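Local coordinates for protein methyl transferase from Methanosarcina acetivorans (Methanosarcina acetivorans, PDB 6MRO) that probably transfers methyl groups from S-adenosylmethionine, and binds S-adenosylhomocysteine and calcium, at residues E30-R35 with G131-M136; T58-A63 with D92-E97; A156-T161 with Q186-S191. The protein carries 1 engineered substitution. One frame throughout, in Å; residues are numbered along the deposited sequence.

Contact 1 of 3, residues E30-R35 with G131-M136; sequences EIRPGR and GGKYFM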
loop_
_atom_site.group_PDB
_atom_site.type_symbol
_atom_site.label_atom_id
_atom_site.label_comp_id
_atom_site.label_asym_id
_atom_site.label_seq_id
_atom_site.Cartn_x
_atom_site.Cartn_y
_atom_site.Cartn_z
ATOM N N GLU A 30 1.915 -14.623 6.975
ATOM C CA GLU A 30 0.751 -13.760 7.155
ATOM C C GLU A 30 0.056 -13.450 5.839
ATOM O O GLU A 30 -1.165 -13.232 5.814
ATOM C CB GLU A 30 1.173 -12.456 7.822
ATOM C CG GLU A 30 1.370 -12.604 9.318
ATOM C CD GLU A 30 2.014 -11.369 9.923
ATOM O OE1 GLU A 30 1.245 -10.454 10.265
ATOM O OE2 GLU A 30 3.269 -11.317 10.065
ATOM N N ILE A 31 0.814 -13.388 4.751
ATOM C CA ILE A 31 0.248 -13.225 3.418
ATOM C C ILE A 31 0.227 -14.611 2.791
ATOM O O ILE A 31 1.277 -15.223 2.557
ATOM C CB ILE A 31 1.035 -12.214 2.575
ATOM C CG1 ILE A 31 0.806 -10.797 3.115
ATOM C CG2 ILE A 31 0.600 -12.297 1.114
ATOM C CD1 ILE A 31 1.533 -9.701 2.352
ATOM N N ARG A 32 -0.978 -15.132 2.587
ATOM C CA ARG A 32 -1.223 -16.454 2.047
ATOM C C ARG A 32 -1.866 -16.320 0.680
ATOM O O ARG A 32 -2.480 -15.292 0.387
ATOM C CB ARG A 32 -2.148 -17.260 2.972
ATOM C CG ARG A 32 -1.627 -17.419 4.383
ATOM C CD ARG A 32 -2.582 -18.274 5.210
ATOM N NE ARG A 32 -3.851 -17.595 5.460
ATOM C CZ ARG A 32 -3.980 -16.514 6.229
ATOM N NH1 ARG A 32 -5.174 -15.964 6.402
ATOM N NH2 ARG A 32 -2.917 -15.980 6.826
ATOM N N PRO A 33 -1.735 -17.320 -0.191
ATOM C CA PRO A 33 -2.280 -17.187 -1.551
ATOM C C PRO A 33 -3.753 -16.806 -1.550
ATOM O O PRO A 33 -4.571 -17.392 -0.829
ATOM C CB PRO A 33 -2.055 -18.576 -2.155
ATOM C CG PRO A 33 -0.833 -19.084 -1.434
ATOM C CD PRO A 33 -1.003 -18.589 -0.020
ATOM N N GLY A 34 -4.071 -15.793 -2.347
ATOM C CA GLY A 34 -5.441 -15.364 -2.568
ATOM C C GLY A 34 -5.420 -14.214 -3.555
ATOM O O GLY A 34 -4.394 -13.947 -4.191
ATOM N N ARG A 35 -6.542 -13.505 -3.655
ATOM C CA ARG A 35 -6.627 -12.352 -4.548
ATOM C C ARG A 35 -6.161 -11.108 -3.801
ATOM O O ARG A 35 -6.674 -10.798 -2.725
ATOM C CB ARG A 35 -8.047 -12.146 -5.083
ATOM C CG ARG A 35 -8.026 -11.422 -6.423
ATOM C CD ARG A 35 -9.381 -10.881 -6.912
ATOM N NE ARG A 35 -9.141 -9.925 -7.996
ATOM C CZ ARG A 35 -10.080 -9.259 -8.659
ATOM N NH1 ARG A 35 -11.356 -9.443 -8.375
ATOM N NH2 ARG A 35 -9.735 -8.419 -9.621
ATOM N N GLY A 131 -13.273 -11.435 6.285
ATOM C CA GLY A 131 -12.063 -12.103 6.721
ATOM C C GLY A 131 -10.814 -11.594 6.043
ATOM O O GLY A 131 -9.724 -12.136 6.285
ATOM N N GLY A 132 -10.938 -10.558 5.215
ATOM C CA GLY A 132 -9.812 -10.088 4.427
ATOM C C GLY A 132 -8.841 -9.258 5.250
ATOM O O GLY A 132 -9.213 -8.618 6.238
ATOM N N LYS A 133 -7.578 -9.288 4.824
ATOM C CA LYS A 133 -6.528 -8.571 5.483
ATOM C C LYS A 133 -6.097 -7.283 4.777
ATOM O O LYS A 133 -6.014 -7.241 3.609
ATOM C CB LYS A 133 -5.292 -9.441 5.541
ATOM C CG LYS A 133 -5.431 -10.797 6.165
ATOM C CD LYS A 133 -5.218 -10.627 7.650
ATOM C CE LYS A 133 -5.177 -11.933 8.400
ATOM N NZ LYS A 133 -4.859 -11.586 9.819
ATOM N N TYR A 134 -5.834 -6.264 5.577
ATOM C CA TYR A 134 -5.274 -4.994 5.138
ATOM C C TYR A 134 -3.929 -4.821 5.827
ATOM O O TYR A 134 -3.855 -4.857 7.066
ATOM C CB TYR A 134 -6.213 -3.837 5.487
ATOM C CG TYR A 134 -5.704 -2.434 5.179
ATOM C CD1 TYR A 134 -5.620 -1.475 6.180
ATOM C CD2 TYR A 134 -5.347 -2.066 3.879
ATOM C CE1 TYR A 134 -5.182 -0.203 5.908
ATOM C CE2 TYR A 134 -4.905 -0.774 3.586
ATOM C CZ TYR A 134 -4.828 0.145 4.618
ATOM O OH TYR A 134 -4.414 1.417 4.359
ATOM N N PHE A 135 -2.875 -4.661 5.026
ATOM C CA PHE A 135 -1.522 -4.400 5.508
ATOM C C PHE A 135 -1.082 -3.041 4.992
ATOM O O PHE A 135 -1.083 -2.805 3.775
ATOM C CB PHE A 135 -0.551 -5.478 5.026
ATOM C CG PHE A 135 -0.885 -6.847 5.532
ATOM C CD1 PHE A 135 -0.633 -7.179 6.856
ATOM C CD2 PHE A 135 -1.436 -7.798 4.691
ATOM C CE1 PHE A 135 -0.943 -8.440 7.345
ATOM C CE2 PHE A 135 -1.729 -9.073 5.161
ATOM C CZ PHE A 135 -1.490 -9.397 6.486
ATOM N N MET A 136 -0.710 -2.152 5.910
ATOM C CA MET A 136 -0.378 -0.785 5.551
ATOM C C MET A 136 0.949 -0.401 6.177
ATOM O O MET A 136 1.173 -0.636 7.367
ATOM C CB MET A 136 -1.484 0.173 5.993
ATOM C CG MET A 136 -1.267 1.624 5.594
ATOM S SD MET A 136 -0.256 2.566 6.772
ATOM C CE MET A 136 -1.463 2.759 8.091
#

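Contact 2 of 3, residues T58-A63 with D92-E97; sequences TGIDLA and DQLFTE. With SAH (S-adenosyl-L-homocysteine), chain B.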
loop_
_atom_site.group_PDB
_atom_site.type_symbol
_atom_site.label_atom_id
_atom_site.label_comp_id
_atom_site.label_asym_id
_atom_site.label_seq_id
_atom_site.Cartn_x
_atom_site.Cartn_y
_atom_site.Cartn_z
ATOM N N THR A 58 -3.720 -7.580 -8.394
ATOM C CA THR A 58 -4.095 -6.360 -9.096
ATOM C C THR A 58 -3.384 -5.188 -8.441
ATOM O O THR A 58 -3.321 -5.104 -7.214
ATOM C CB THR A 58 -5.617 -6.147 -9.045
ATOM O OG1 THR A 58 -6.271 -7.222 -9.735
ATOM C CG2 THR A 58 -5.985 -4.832 -9.731
ATOM N N GLY A 59 -2.828 -4.296 -9.259
ATOM C CA GLY A 59 -2.252 -3.074 -8.733
ATOM C C GLY A 59 -2.902 -1.860 -9.362
ATOM O O GLY A 59 -3.095 -1.832 -10.578
ATOM N N ILE A 60 -3.247 -0.856 -8.560
ATOM C CA ILE A 60 -3.927 0.339 -9.042
ATOM C C ILE A 60 -3.116 1.570 -8.651
ATOM O O ILE A 60 -2.587 1.660 -7.535
ATOM C CB ILE A 60 -5.371 0.413 -8.503
ATOM C CG1 ILE A 60 -6.054 1.694 -8.970
ATOM C CG2 ILE A 60 -5.402 0.239 -6.969
ATOM C CD1 ILE A 60 -7.529 1.690 -8.738
ATOM N N ASP A 61 -2.981 2.508 -9.588
ATOM C CA ASP A 61 -2.249 3.736 -9.303
ATOM C C ASP A 61 -2.759 4.823 -10.234
ATOM O O ASP A 61 -3.176 4.543 -11.359
ATOM C CB ASP A 61 -0.737 3.539 -9.478
ATOM C CG ASP A 61 0.086 4.609 -8.759
ATOM O OD1 ASP A 61 0.120 5.769 -9.228
ATOM O OD2 ASP A 61 0.714 4.283 -7.726
ATOM N N LEU A 62 -2.705 6.066 -9.750
ATOM C CA LEU A 62 -3.140 7.215 -10.545
ATOM C C LEU A 62 -2.198 7.510 -11.710
ATOM O O LEU A 62 -2.634 8.024 -12.744
ATOM C CB LEU A 62 -3.243 8.450 -9.650
ATOM C CG LEU A 62 -4.523 8.683 -8.858
ATOM C CD1 LEU A 62 -4.335 9.920 -7.976
ATOM C CD2 LEU A 62 -5.705 8.864 -9.812
ATOM N N ALA A 63 -0.921 7.188 -11.575
ATOM C CA ALA A 63 0.099 7.635 -12.521
ATOM C C ALA A 63 0.232 6.628 -13.654
ATOM O O ALA A 63 0.666 5.498 -13.427
ATOM C CB ALA A 63 1.431 7.806 -11.798
ATOM N N ASP A 92 -14.788 1.821 -6.483
ATOM C CA ASP A 92 -16.044 1.098 -6.422
ATOM C C ASP A 92 -16.578 0.942 -7.848
ATOM O O ASP A 92 -17.424 0.135 -8.091
ATOM C CB ASP A 92 -17.027 1.801 -5.540
ATOM C CG ASP A 92 -17.255 3.206 -5.913
ATOM O OD1 ASP A 92 -16.368 3.931 -6.328
ATOM O OD2 ASP A 92 -18.367 3.643 -5.728
ATOM N N GLN A 93 -16.087 1.743 -8.777
ATOM C CA GLN A 93 -16.487 1.620 -10.156
ATOM C C GLN A 93 -15.574 0.690 -10.904
ATOM O O GLN A 93 -15.795 0.433 -12.039
ATOM C CB GLN A 93 -16.504 2.948 -10.848
ATOM C CG GLN A 93 -17.573 3.883 -10.381
ATOM C CD GLN A 93 -18.544 4.256 -11.491
ATOM O OE1 GLN A 93 -18.321 5.181 -12.240
ATOM N NE2 GLN A 93 -19.607 3.539 -11.584
ATOM N N LEU A 94 -14.531 0.202 -10.242
ATOM C CA LEU A 94 -13.613 -0.729 -10.819
ATOM C C LEU A 94 -13.743 -2.122 -10.258
ATOM O O LEU A 94 -13.507 -3.049 -10.942
ATOM C CB LEU A 94 -12.170 -0.276 -10.617
ATOM C CG LEU A 94 -11.789 1.045 -11.215
ATOM C CD1 LEU A 94 -10.518 1.538 -10.625
ATOM C CD2 LEU A 94 -11.602 0.834 -12.691
ATOM N N PHE A 95 -14.086 -2.240 -8.989
ATOM C CA PHE A 95 -14.187 -3.535 -8.338
ATOM C C PHE A 95 -15.534 -3.636 -7.638
ATOM O O PHE A 95 -16.110 -2.628 -7.219
ATOM C CB PHE A 95 -13.059 -3.766 -7.308
ATOM C CG PHE A 95 -11.681 -3.379 -7.790
ATOM C CD1 PHE A 95 -10.980 -2.349 -7.171
ATOM C CD2 PHE A 95 -11.081 -4.047 -8.854
ATOM C CE1 PHE A 95 -9.714 -1.992 -7.597
ATOM C CE2 PHE A 95 -9.808 -3.696 -9.286
ATOM C CZ PHE A 95 -9.128 -2.664 -8.668
ATOM N N THR A 96 -16.046 -4.857 -7.527
ATOM C CA THR A 96 -17.257 -5.061 -6.752
ATOM C C THR A 96 -16.885 -5.263 -5.283
ATOM O O THR A 96 -15.710 -5.315 -4.907
ATOM C CB THR A 96 -18.068 -6.243 -7.289
ATOM O OG1 THR A 96 -17.205 -7.370 -7.499
ATOM C CG2 THR A 96 -18.746 -5.870 -8.600
ATOM N N GLU A 97 -17.908 -5.378 -4.445
ATOM C CA GLU A 97 -17.719 -5.568 -3.015
ATOM C C GLU A 97 -17.132 -6.947 -2.723
ATOM O O GLU A 97 -17.327 -7.897 -3.485
ATOM C CB GLU A 97 -19.067 -5.406 -2.301
ATOM C CG GLU A 97 -19.024 -5.389 -0.779
ATOM C CD GLU A 97 -20.411 -5.240 -0.154
ATOM O OE1 GLU A 97 -21.401 -5.070 -0.906
ATOM O OE2 GLU A 97 -20.506 -5.321 1.090
HETATM N N SAH B . 3.396 1.644 -3.374
HETATM C CA SAH B . 4.464 2.188 -4.234
HETATM C CB SAH B . 4.267 3.684 -4.449
HETATM C CG SAH B . 4.092 4.473 -3.151
HETATM S SD SAH B . 4.051 6.264 -3.392
HETATM C C SAH B . 5.846 1.934 -3.654
HETATM O O SAH B . 5.977 1.460 -2.515
HETATM O OXT SAH B . 6.852 2.216 -4.322
HETATM C "C5'" SAH B . 2.242 6.459 -3.346
HETATM C "C4'" SAH B . 1.566 6.075 -4.664
HETATM O "O4'" SAH B . 0.164 6.271 -4.536
HETATM C "C3'" SAH B . 2.022 6.869 -5.887
HETATM O "O3'" SAH B . 2.440 5.938 -6.874
HETATM C "C2'" SAH B . 0.785 7.660 -6.289
HETATM O "O2'" SAH B . 0.648 7.886 -7.684
HETATM C "C1'" SAH B . -0.339 6.791 -5.750
HETATM N N9 SAH B . -1.594 7.487 -5.447
HETATM C C8 SAH B . -1.773 8.661 -4.747
HETATM N N7 SAH B . -3.093 8.904 -4.661
HETATM C C5 SAH B . -3.755 7.893 -5.274
HETATM C C6 SAH B . -5.106 7.635 -5.489
HETATM N N6 SAH B . -6.035 8.473 -5.047
HETATM N N1 SAH B . -5.471 6.502 -6.167
HETATM C C2 SAH B . -4.512 5.619 -6.629
HETATM N N3 SAH B . -3.174 5.877 -6.433
HETATM C C4 SAH B . -2.817 6.993 -5.753
#

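Contact 3 of 3, residues A156-T161 with Q186-S191; sequences AEIEST and QAYLLS. With CA (calcium ion), chain D.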
loop_
_atom_site.group_PDB
_atom_site.type_symbol
_atom_site.label_atom_id
_atom_site.label_comp_id
_atom_site.label_asym_id
_atom_site.label_seq_id
_atom_site.Cartn_x
_atom_site.Cartn_y
_atom_site.Cartn_z
ATOM N N ALA A 156 -1.919 6.233 17.564
ATOM C CA ALA A 156 -3.235 6.786 17.869
ATOM C C ALA A 156 -3.953 7.207 16.595
ATOM O O ALA A 156 -5.147 6.941 16.423
ATOM C CB ALA A 156 -3.097 7.968 18.829
ATOM N N GLU A 157 -3.240 7.885 15.694
ATOM C CA GLU A 157 -3.838 8.279 14.425
ATOM C C GLU A 157 -4.248 7.060 13.607
ATOM O O GLU A 157 -5.336 7.042 13.020
ATOM C CB GLU A 157 -2.859 9.166 13.640
ATOM C CG GLU A 157 -2.563 10.486 14.355
ATOM C CD GLU A 157 -1.264 11.164 13.903
ATOM O OE1 GLU A 157 -1.073 12.359 14.222
ATOM O OE2 GLU A 157 -0.444 10.507 13.242
ATOM N N ILE A 158 -3.416 6.017 13.602
ATOM C CA ILE A 158 -3.748 4.795 12.873
ATOM C C ILE A 158 -4.971 4.127 13.487
ATOM O O ILE A 158 -5.925 3.755 12.784
ATOM C CB ILE A 158 -2.532 3.849 12.843
ATOM C CG1 ILE A 158 -1.431 4.456 11.965
ATOM C CG2 ILE A 158 -2.913 2.461 12.302
ATOM C CD1 ILE A 158 -0.117 3.707 12.026
ATOM N N GLU A 159 -4.973 4.042 14.814
ATOM C CA GLU A 159 -6.074 3.431 15.545
ATOM C C GLU A 159 -7.371 4.199 15.323
ATOM O O GLU A 159 -8.422 3.604 15.086
ATOM C CB GLU A 159 -5.754 3.364 17.039
ATOM C CG GLU A 159 -4.772 2.266 17.415
ATOM C CD GLU A 159 -4.541 2.178 18.912
ATOM O OE1 GLU A 159 -5.389 1.586 19.612
ATOM O OE2 GLU A 159 -3.512 2.703 19.387
ATOM N N SER A 160 -7.291 5.525 15.389
ATOM C CA SER A 160 -8.470 6.363 15.193
ATOM C C SER A 160 -9.026 6.229 13.778
ATOM O O SER A 160 -10.247 6.239 13.579
ATOM C CB SER A 160 -8.128 7.820 15.481
ATOM O OG SER A 160 -9.278 8.621 15.309
ATOM N N THR A 161 -8.140 6.084 12.792
ATOM C CA THR A 161 -8.551 6.017 11.391
ATOM C C THR A 161 -9.156 4.667 11.032
ATOM O O THR A 161 -10.186 4.607 10.348
ATOM C CB THR A 161 -7.350 6.301 10.489
ATOM O OG1 THR A 161 -6.857 7.621 10.746
ATOM C CG2 THR A 161 -7.734 6.170 9.031
ATOM N N GLN A 186 12.240 4.957 10.169
ATOM C CA GLN A 186 11.375 4.288 11.137
ATOM C C GLN A 186 9.933 4.309 10.647
ATOM O O GLN A 186 9.430 5.330 10.172
ATOM C CB GLN A 186 11.460 4.959 12.509
ATOM C CG GLN A 186 12.739 4.644 13.270
ATOM C CD GLN A 186 12.701 5.192 14.668
ATOM O OE1 GLN A 186 11.873 6.050 14.983
ATOM N NE2 GLN A 186 13.601 4.706 15.526
ATOM N N ALA A 187 9.261 3.177 10.784
ATOM C CA ALA A 187 7.977 2.992 10.127
ATOM C C ALA A 187 7.060 2.164 11.020
ATOM O O ALA A 187 7.497 1.537 11.994
ATOM C CB ALA A 187 8.158 2.323 8.757
ATOM N N TYR A 188 5.770 2.190 10.678
ATOM C CA TYR A 188 4.751 1.338 11.277
ATOM C C TYR A 188 4.180 0.391 10.234
ATOM O O TYR A 188 3.953 0.782 9.084
ATOM C CB TYR A 188 3.600 2.158 11.862
ATOM C CG TYR A 188 3.877 2.731 13.223
ATOM C CD1 TYR A 188 4.572 2.000 14.174
ATOM C CD2 TYR A 188 3.439 4.013 13.562
ATOM C CE1 TYR A 188 4.823 2.521 15.428
ATOM C CE2 TYR A 188 3.684 4.543 14.811
ATOM C CZ TYR A 188 4.383 3.791 15.742
ATOM O OH TYR A 188 4.640 4.320 16.989
ATOM N N LEU A 189 3.916 -0.849 10.644
ATOM C CA LEU A 189 3.170 -1.799 9.825
ATOM C C LEU A 189 1.884 -2.152 10.559
ATOM O O LEU A 189 1.922 -2.710 11.664
ATOM C CB LEU A 189 3.982 -3.058 9.536
ATOM C CG LEU A 189 3.225 -4.083 8.680
ATOM C CD1 LEU A 189 3.151 -3.617 7.231
ATOM C CD2 LEU A 189 3.871 -5.458 8.793
ATOM N N LEU A 190 0.759 -1.797 9.956
ATOM C CA LEU A 190 -0.549 -2.152 10.469
ATOM C C LEU A 190 -1.011 -3.452 9.828
ATOM O O LEU A 190 -0.977 -3.597 8.596
ATOM C CB LEU A 190 -1.549 -1.031 10.186
ATOM C CG LEU A 190 -3.030 -1.418 10.218
ATOM C CD1 LEU A 190 -3.477 -1.670 11.660
ATOM C CD2 LEU A 190 -3.840 -0.292 9.578
ATOM N N SER A 191 -1.455 -4.386 10.660
ATOM C CA SER A 191 -2.200 -5.555 10.219
ATOM C C SER A 191 -3.626 -5.393 10.720
ATOM O O SER A 191 -3.851 -5.259 11.931
ATOM C CB SER A 191 -1.580 -6.846 10.746
ATOM O OG SER A 191 -2.418 -7.964 10.472
HETATM CA CA CA D . 1.113 12.781 12.801
HETATM O O HOH W 1 2.756 14.167 11.792
HETATM O O HOH W 2 -0.219 12.894 10.731
#

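Contact 1 of 3, residues E30-R35 with G131-M136
Phe135 meets Glu30 and Ile31 where the loop before the first strand of a Rossmann-like methyltransferase sheet passes strand 132-139. Ile31 gives the closest approach: its CG1 lies 3.7 Å from Phe135 CE2. The two side chains run alongside, heading opposite ways. Ile31 CG1 is anti to its own carbonyl carbon (chi1 -71°), which places that branch at the ring. Glu30 touches the same ring through its backbone, with Glu30 O 3.9 Å from Phe135 CZ. Its side chain adds a looser touch, Glu30 OE1 to Phe135 CE1, and the carboxylate plane stands 80° from the ring plane. This carboxylate is held from outside the two segments. OE1 is hydrogen-bonded to Tyr170 OH and OE2 to Ser28 OG, which helps to fix its rotation. Lys133 NZ is 6.2 Å from Glu30 OE1, too far for a salt bridge. Further out, Leu25 of helix 20-27 touches Glu30, Ile31 and Phe135, so the loop and the helix before it cover the ring together. Ile31 also packs on Ile102 of strand 100-106, a neighbour of strand 132-139 in the sheet. At the exposed margin, Lys133 CE comes to the edge of the Arg32 guanidinium, 4.5 Å from NH1.

Contact 2 of 3, residues T58-A63 with D92-E97
Thr58 and Ile60 of strand 56-61 meet Phe95 and Leu94 in a purely apolar contact. Thr58 and Phe95 approach head-on from the two segments. Thr58 CG2 lies by the far end of the ring, 4.0 Å from Phe95 CZ, in an oblique approach. The CG1 branch of Ile60 is extended, with CG1 anti to the backbone N (chi1 178°), and this carries CD1 out to Leu94. The two side chains meet at an angle, Ile60 CD1 to Leu94 CD1 at 3.5 Å. Leu94 CB in turn lies over the centre of one face of the Phe95 ring, 4.0 Å above its plane.

The same strand ends in Asp61, the acidic residue that grips the ribose of S-adenosylhomocysteine, as in many Rossmann-type methyltransferases. Asp61 OD1 accepts from ribose O2' at 2.7 Å and OD2 from O3' at 2.5 Å. Gly42 N also bonds to OD2. Ala63 N donates to OD1, at its anti lone pair, 2.9 Å away. This closes an Asx turn just before helix 64-76. An alanine here would remove these acceptors, and the ribose and the turn would probably be held less firmly. Leu62 CD1 packs on the adenine, 3.4 Å from C5.

Phe95 also packs on Leu37 of strand 35-39, Ile84 of strand 82-85 and Val127 of helix 114-127. The segment 92-97 thus closes over this side of the parallel strands, beside that helix.

Contact 3 of 3, residues A156-T161 with Q186-S191
Helix 155-162 packs on one face of the antiparallel end of the sheet, and within residues 156-161 it meets strand 184-193 through Ile158. Its two branches go to two residues of the strand. Ile158 CD1 comes to Tyr188, 3.9 Å from CD2 and nearly as close to CB, so it touches the root of the side chain as well as the ring. The two side chains cross at a slant. Ile158 CG2 reaches Leu190 CD2 at 4.0 Å, and these two side chains lie alongside, running opposite ways. CG1 is anti to the carbonyl carbon (chi1 -69°) and CG2 anti to the backbone N, which spreads the branches between the two partners. Leu189, between them, points away from the helix. Lys155 and Phe162 of the helix also touch Tyr188 and Leu190, respectively.

Next to Ile158, Glu157 turns to one of the two calcium sites of this protein. Its carboxylate binds the metal with both oxygens, OE1 at 2.6 Å and OE2 at 2.8 Å. Two waters also bind, and Asp141, Glu146 and the carbonyl oxygen of Arg152 contribute ligands. Ser154 N donates a hydrogen bond to OE2, which helps to fix the carboxylate. The backbone of Glu157 is engaged too. Its O accepts from Thr161 N at 3.0 Å and from Thr161 OG1 at 2.8 Å, from opposite faces of the carbonyl plane. Ile171 of strand 167-177 touches both Ile158 and Tyr188, and Cys138 of strand 132-139 also touches Ile158.

Overall arrangement
All three contacts reach the same seven-stranded mixed sheet, with strand order 3-2-1-4-5-7-6. Contact 2 lies at its parallel side, by the S-adenosylhomocysteine pocket. Contact 3 lies at the antiparallel side, by a calcium site. Their centres are about 23 Å apart, on opposite sides of the chain's centre. Contact 1 is about 17 Å from each, centre to centre. It meets contact 3 directly, because strands 132-139 and 184-193 are neighbours, with Met136 O probably hydrogen-bonded to Leu190 N. Arg35 packs against Thr58 of contact 2. Along the chain, contact 2 is nested inside the loop closed by contact 1, and contact 3 follows. The sheet thus runs between the S-adenosylhomocysteine pocket and the calcium sites.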